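Local coordinates for protein NADP-dependent glyceraldehyde-3-phosphate dehydrogenase (Bacillus halodurans, PDB 3PRL) that probably catalyses the NADP-dependent, non-phosphorylating oxidation of glyceraldehyde 3-phosphate, as a tetrameric member of the aldehyde dehydrogenase family, at residues 89-101 against 187-199. Residues are numbered along the deposited sequence; the frame is centred on the assembly and turned at random.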
loop_
_atom_site.group_PDB
_atom_site.type_symbol
_atom_site.label_atom_id
_atom_site.label_comp_id
_atom_site.label_asym_id
_atom_site.label_seq_id
_atom_site.Cartn_x
_atom_site.Cartn_y
_atom_site.Cartn_z
ATOM N N GLU D 89 -2.330 -29.802 24.801
ATOM C CA GLU D 89 -2.436 -30.277 26.169
ATOM C C GLU D 89 -1.085 -30.610 26.776
ATOM O O GLU D 89 -0.860 -30.367 27.957
ATOM C CB GLU D 89 -3.352 -31.510 26.219
ATOM C CG GLU D 89 -4.848 -31.191 26.289
ATOM C CD GLU D 89 -5.419 -30.609 24.999
ATOM O OE1 GLU D 89 -5.173 -31.173 23.910
ATOM O OE2 GLU D 89 -6.135 -29.585 25.075
ATOM N N ILE D 90 -0.202 -31.179 25.963
ATOM C CA ILE D 90 1.136 -31.567 26.400
ATOM C C ILE D 90 1.972 -30.315 26.656
ATOM O O ILE D 90 2.507 -30.121 27.740
ATOM C CB ILE D 90 1.831 -32.458 25.340
ATOM C CG1 ILE D 90 1.060 -33.781 25.164
ATOM C CG2 ILE D 90 3.324 -32.666 25.696
ATOM C CD1 ILE D 90 1.384 -34.559 23.892
ATOM N N ILE D 91 2.069 -29.462 25.644
ATOM C CA ILE D 91 2.844 -28.235 25.744
ATOM C C ILE D 91 2.220 -27.339 26.813
ATOM O O ILE D 91 2.903 -26.923 27.748
ATOM C CB ILE D 91 2.966 -27.550 24.355
ATOM C CG1 ILE D 91 3.585 -28.524 23.356
ATOM C CG2 ILE D 91 3.807 -26.277 24.424
ATOM C CD1 ILE D 91 3.795 -27.946 21.981
ATOM N N GLY D 92 0.917 -27.082 26.689
ATOM C CA GLY D 92 0.177 -26.285 27.672
ATOM C C GLY D 92 0.481 -26.666 29.116
ATOM O O GLY D 92 0.791 -25.797 29.921
ATOM N N GLU D 93 0.415 -27.961 29.433
ATOM C CA GLU D 93 0.731 -28.450 30.786
ATOM C C GLU D 93 2.142 -28.088 31.251
ATOM O O GLU D 93 2.346 -27.759 32.424
ATOM C CB GLU D 93 0.469 -29.967 30.943
ATOM C CG GLU D 93 1.294 -30.933 30.045
ATOM C CD GLU D 93 2.712 -31.254 30.556
ATOM O OE1 GLU D 93 3.484 -31.910 29.817
ATOM O OE2 GLU D 93 3.062 -30.856 31.687
ATOM N N LEU D 94 3.111 -28.159 30.334
ATOM C CA LEU D 94 4.498 -27.822 30.652
ATOM C C LEU D 94 4.580 -26.349 31.026
ATOM O O LEU D 94 5.169 -25.984 32.043
ATOM C CB LEU D 94 5.437 -28.144 29.483
ATOM C CG LEU D 94 6.928 -28.297 29.785
ATOM C CD1 LEU D 94 7.223 -29.557 30.571
ATOM C CD2 LEU D 94 7.720 -28.321 28.497
ATOM N N ILE D 95 3.958 -25.505 30.213
ATOM C CA ILE D 95 3.874 -24.080 30.536
ATOM C C ILE D 95 3.281 -23.811 31.934
ATOM O O ILE D 95 3.902 -23.109 32.730
ATOM C CB ILE D 95 3.117 -23.267 29.468
ATOM C CG1 ILE D 95 3.797 -23.409 28.102
ATOM C CG2 ILE D 95 3.047 -21.804 29.901
ATOM C CD1 ILE D 95 2.961 -22.874 26.928
ATOM N N MET D 96 2.102 -24.360 32.244
ATOM C CA MET D 96 1.504 -24.068 33.568
ATOM C C MET D 96 2.436 -24.418 34.732
ATOM O O MET D 96 2.549 -23.638 35.667
ATOM C CB MET D 96 0.075 -24.615 33.784
ATOM C CG MET D 96 -0.156 -26.051 33.464
ATOM S SD MET D 96 -1.261 -26.930 34.598
ATOM C CE MET D 96 -0.479 -28.534 34.481
ATOM N N HIS D 97 3.131 -25.552 34.645
ATOM C CA HIS D 97 4.080 -25.934 35.695
ATOM C C HIS D 97 5.305 -25.010 35.718
ATOM O O HIS D 97 5.625 -24.438 36.762
ATOM C CB HIS D 97 4.540 -27.396 35.553
ATOM C CG HIS D 97 3.530 -28.411 35.993
ATOM N ND1 HIS D 97 3.101 -29.434 35.174
ATOM C CD2 HIS D 97 2.874 -28.572 37.167
ATOM C CE1 HIS D 97 2.221 -30.179 35.819
ATOM N NE2 HIS D 97 2.063 -29.677 37.030
ATOM N N GLU D 98 5.962 -24.874 34.559
ATOM C CA GLU D 98 7.308 -24.274 34.440
ATOM C C GLU D 98 7.355 -22.801 34.824
ATOM O O GLU D 98 8.311 -22.346 35.462
ATOM C CB GLU D 98 7.850 -24.437 33.003
ATOM C CG GLU D 98 9.376 -24.558 32.898
ATOM C CD GLU D 98 9.910 -24.413 31.470
ATOM O OE1 GLU D 98 9.117 -24.473 30.494
ATOM O OE2 GLU D 98 11.142 -24.225 31.308
ATOM N N VAL D 99 6.336 -22.057 34.388
ATOM C CA VAL D 99 6.258 -20.630 34.659
ATOM C C VAL D 99 5.069 -20.280 35.564
ATOM O O VAL D 99 4.772 -19.100 35.801
ATOM C CB VAL D 99 6.344 -19.794 33.352
ATOM C CG1 VAL D 99 7.605 -20.172 32.564
ATOM C CG2 VAL D 99 5.095 -19.972 32.478
ATOM N N ALA D 100 4.419 -21.321 36.104
ATOM C CA ALA D 100 3.285 -21.183 37.026
ATOM C C ALA D 100 2.101 -20.375 36.465
ATOM O O ALA D 100 1.504 -19.536 37.159
ATOM C CB ALA D 100 3.755 -20.637 38.383
ATOM N N LYS D 101 1.752 -20.650 35.212
ATOM C CA LYS D 101 0.645 -19.971 34.539
ATOM C C LYS D 101 -0.654 -20.770 34.710
ATOM O O LYS D 101 -0.655 -21.968 34.475
ATOM C CB LYS D 101 0.985 -19.815 33.055
ATOM C CG LYS D 101 -0.096 -19.202 32.176
ATOM C CD LYS D 101 0.473 -18.795 30.822
ATOM C CE LYS D 101 1.552 -17.702 30.969
ATOM N NZ LYS D 101 1.673 -16.848 29.753
ATOM N N PRO D 187 15.819 -19.114 24.807
ATOM C CA PRO D 187 14.683 -18.898 25.723
ATOM C C PRO D 187 15.129 -18.352 27.068
ATOM O O PRO D 187 16.275 -18.526 27.430
ATOM C CB PRO D 187 14.114 -20.314 25.932
ATOM C CG PRO D 187 15.208 -21.239 25.565
ATOM C CD PRO D 187 16.031 -20.546 24.523
ATOM N N ALA D 188 14.240 -17.699 27.811
ATOM C CA ALA D 188 14.508 -17.483 29.224
ATOM C C ALA D 188 14.726 -18.870 29.837
ATOM O O ALA D 188 14.050 -19.846 29.454
ATOM C CB ALA D 188 13.342 -16.791 29.885
ATOM N N THR D 189 15.666 -18.976 30.767
ATOM C CA THR D 189 15.977 -20.281 31.363
ATOM C C THR D 189 14.746 -20.862 32.064
ATOM O O THR D 189 14.435 -22.058 31.928
ATOM C CB THR D 189 17.222 -20.225 32.291
ATOM O OG1 THR D 189 18.397 -20.112 31.483
ATOM C CG2 THR D 189 17.341 -21.509 33.155
ATOM N N GLN D 190 14.045 -20.017 32.817
ATOM C CA GLN D 190 12.730 -20.395 33.295
ATOM C C GLN D 190 11.773 -20.189 32.114
ATOM O O GLN D 190 11.392 -19.057 31.802
ATOM C CB GLN D 190 12.325 -19.571 34.523
ATOM C CG GLN D 190 11.296 -20.274 35.431
ATOM C CD GLN D 190 11.808 -21.578 36.025
ATOM O OE1 GLN D 190 12.942 -21.651 36.498
ATOM N NE2 GLN D 190 10.963 -22.616 36.011
ATOM N N GLY D 191 11.428 -21.287 31.444
ATOM C CA GLY D 191 10.673 -21.247 30.182
ATOM C C GLY D 191 11.393 -22.012 29.075
ATOM O O GLY D 191 10.805 -22.333 28.035
ATOM N N SER D 192 12.668 -22.308 29.296
ATOM C CA SER D 192 13.438 -23.073 28.326
ATOM C C SER D 192 12.850 -24.457 27.974
ATOM O O SER D 192 12.968 -24.891 26.824
ATOM C CB SER D 192 14.882 -23.210 28.796
ATOM O OG SER D 192 15.520 -21.941 28.796
ATOM N N LEU D 193 12.234 -25.157 28.934
ATOM C CA LEU D 193 11.610 -26.454 28.595
ATOM C C LEU D 193 10.420 -26.316 27.644
ATOM O O LEU D 193 10.287 -27.105 26.690
ATOM C CB LEU D 193 11.170 -27.254 29.826
ATOM C CG LEU D 193 12.087 -27.524 31.017
ATOM C CD1 LEU D 193 11.231 -28.072 32.143
ATOM C CD2 LEU D 193 13.231 -28.492 30.675
ATOM N N SER D 194 9.548 -25.343 27.924
ATOM C CA SER D 194 8.393 -25.074 27.067
ATOM C C SER D 194 8.841 -24.633 25.674
ATOM O O SER D 194 8.342 -25.141 24.681
ATOM C CB SER D 194 7.442 -24.050 27.691
ATOM O OG SER D 194 6.885 -24.525 28.912
ATOM N N GLY D 195 9.792 -23.704 25.603
ATOM C CA GLY D 195 10.392 -23.327 24.319
ATOM C C GLY D 195 11.071 -24.483 23.581
ATOM O O GLY D 195 11.039 -24.526 22.351
ATOM N N ILE D 196 11.696 -25.418 24.301
ATOM C CA ILE D 196 12.321 -26.557 23.620
ATOM C C ILE D 196 11.230 -27.419 22.981
ATOM O O ILE D 196 11.307 -27.733 21.788
ATOM C CB ILE D 196 13.315 -27.362 24.514
ATOM C CG1 ILE D 196 14.544 -26.506 24.895
ATOM C CG2 ILE D 196 13.815 -28.586 23.794
ATOM C CD1 ILE D 196 15.348 -27.084 26.099
ATOM N N LYS D 197 10.192 -27.742 23.755
ATOM C CA LYS D 197 9.026 -28.473 23.243
ATOM C C LYS D 197 8.377 -27.759 22.064
ATOM O O LYS D 197 7.947 -28.402 21.118
ATOM C CB LYS D 197 7.974 -28.732 24.338
ATOM C CG LYS D 197 8.312 -29.859 25.295
ATOM C CD LYS D 197 8.243 -31.215 24.612
ATOM C CE LYS D 197 8.792 -32.322 25.491
ATOM N NZ LYS D 197 9.032 -33.544 24.685
ATOM N N MET D 198 8.310 -26.433 22.117
ATOM C CA MET D 198 7.827 -25.677 20.959
ATOM C C MET D 198 8.688 -25.942 19.727
ATOM O O MET D 198 8.151 -26.199 18.631
ATOM C CB MET D 198 7.752 -24.183 21.243
ATOM C CG MET D 198 7.360 -23.354 20.030
ATOM S SD MET D 198 7.788 -21.632 20.222
ATOM C CE MET D 198 9.586 -21.722 20.199
ATOM N N VAL D 199 10.011 -25.882 19.906
ATOM C CA VAL D 199 10.970 -26.062 18.794
ATOM C C VAL D 199 10.941 -27.471 18.234
ATOM O O VAL D 199 11.089 -27.676 17.026
ATOM C CB VAL D 199 12.403 -25.664 19.195
ATOM C CG1 VAL D 199 13.457 -26.294 18.265
ATOM C CG2 VAL D 199 12.537 -24.161 19.177
#
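E98 reaches from the last turn of helix 88-98, and its carboxylate takes up the N-H groups at the start of helix 192-204. With the chain extended beyond CG, OE1 accepts from S194 N at 2.7 Å. OE2 accepts from L193 N at 2.8 Å. Both are met on the syn side, 23° and 26° out of the carboxylate plane. S194 OG adds a second bond to OE1, nearly along the C-O axis, and G191 N, at the N-cap, a weak one to OE2. The helix dipole probably favours the ionised form. With an alanine in place of E98, the L193 and S194 amides and the S194 hydroxyl would probably lose their shared acceptor. Q190, bent at chi2, runs past E98 in the opposite direction and gives NE2 to E98 O (2.7 Å). Farther along, L94 CD2 lies 3.4 Å from L193 O, while I95 CG1 rests against S194 OG. The axes of segments 89-98 and 192-199 approach to 9.0 Å, nearly antiparallel. T189 binds NADP(+), and helix 192-204 is the crossover between parallel strands 182-186 and 212-214, a beta-alpha-beta unit of the Rossmann-like cofactor domain. Helix 103-124 packs against I91 and I95, strand 10-16 touches L193 and K197, and strand 39-44 touches S192 and I196.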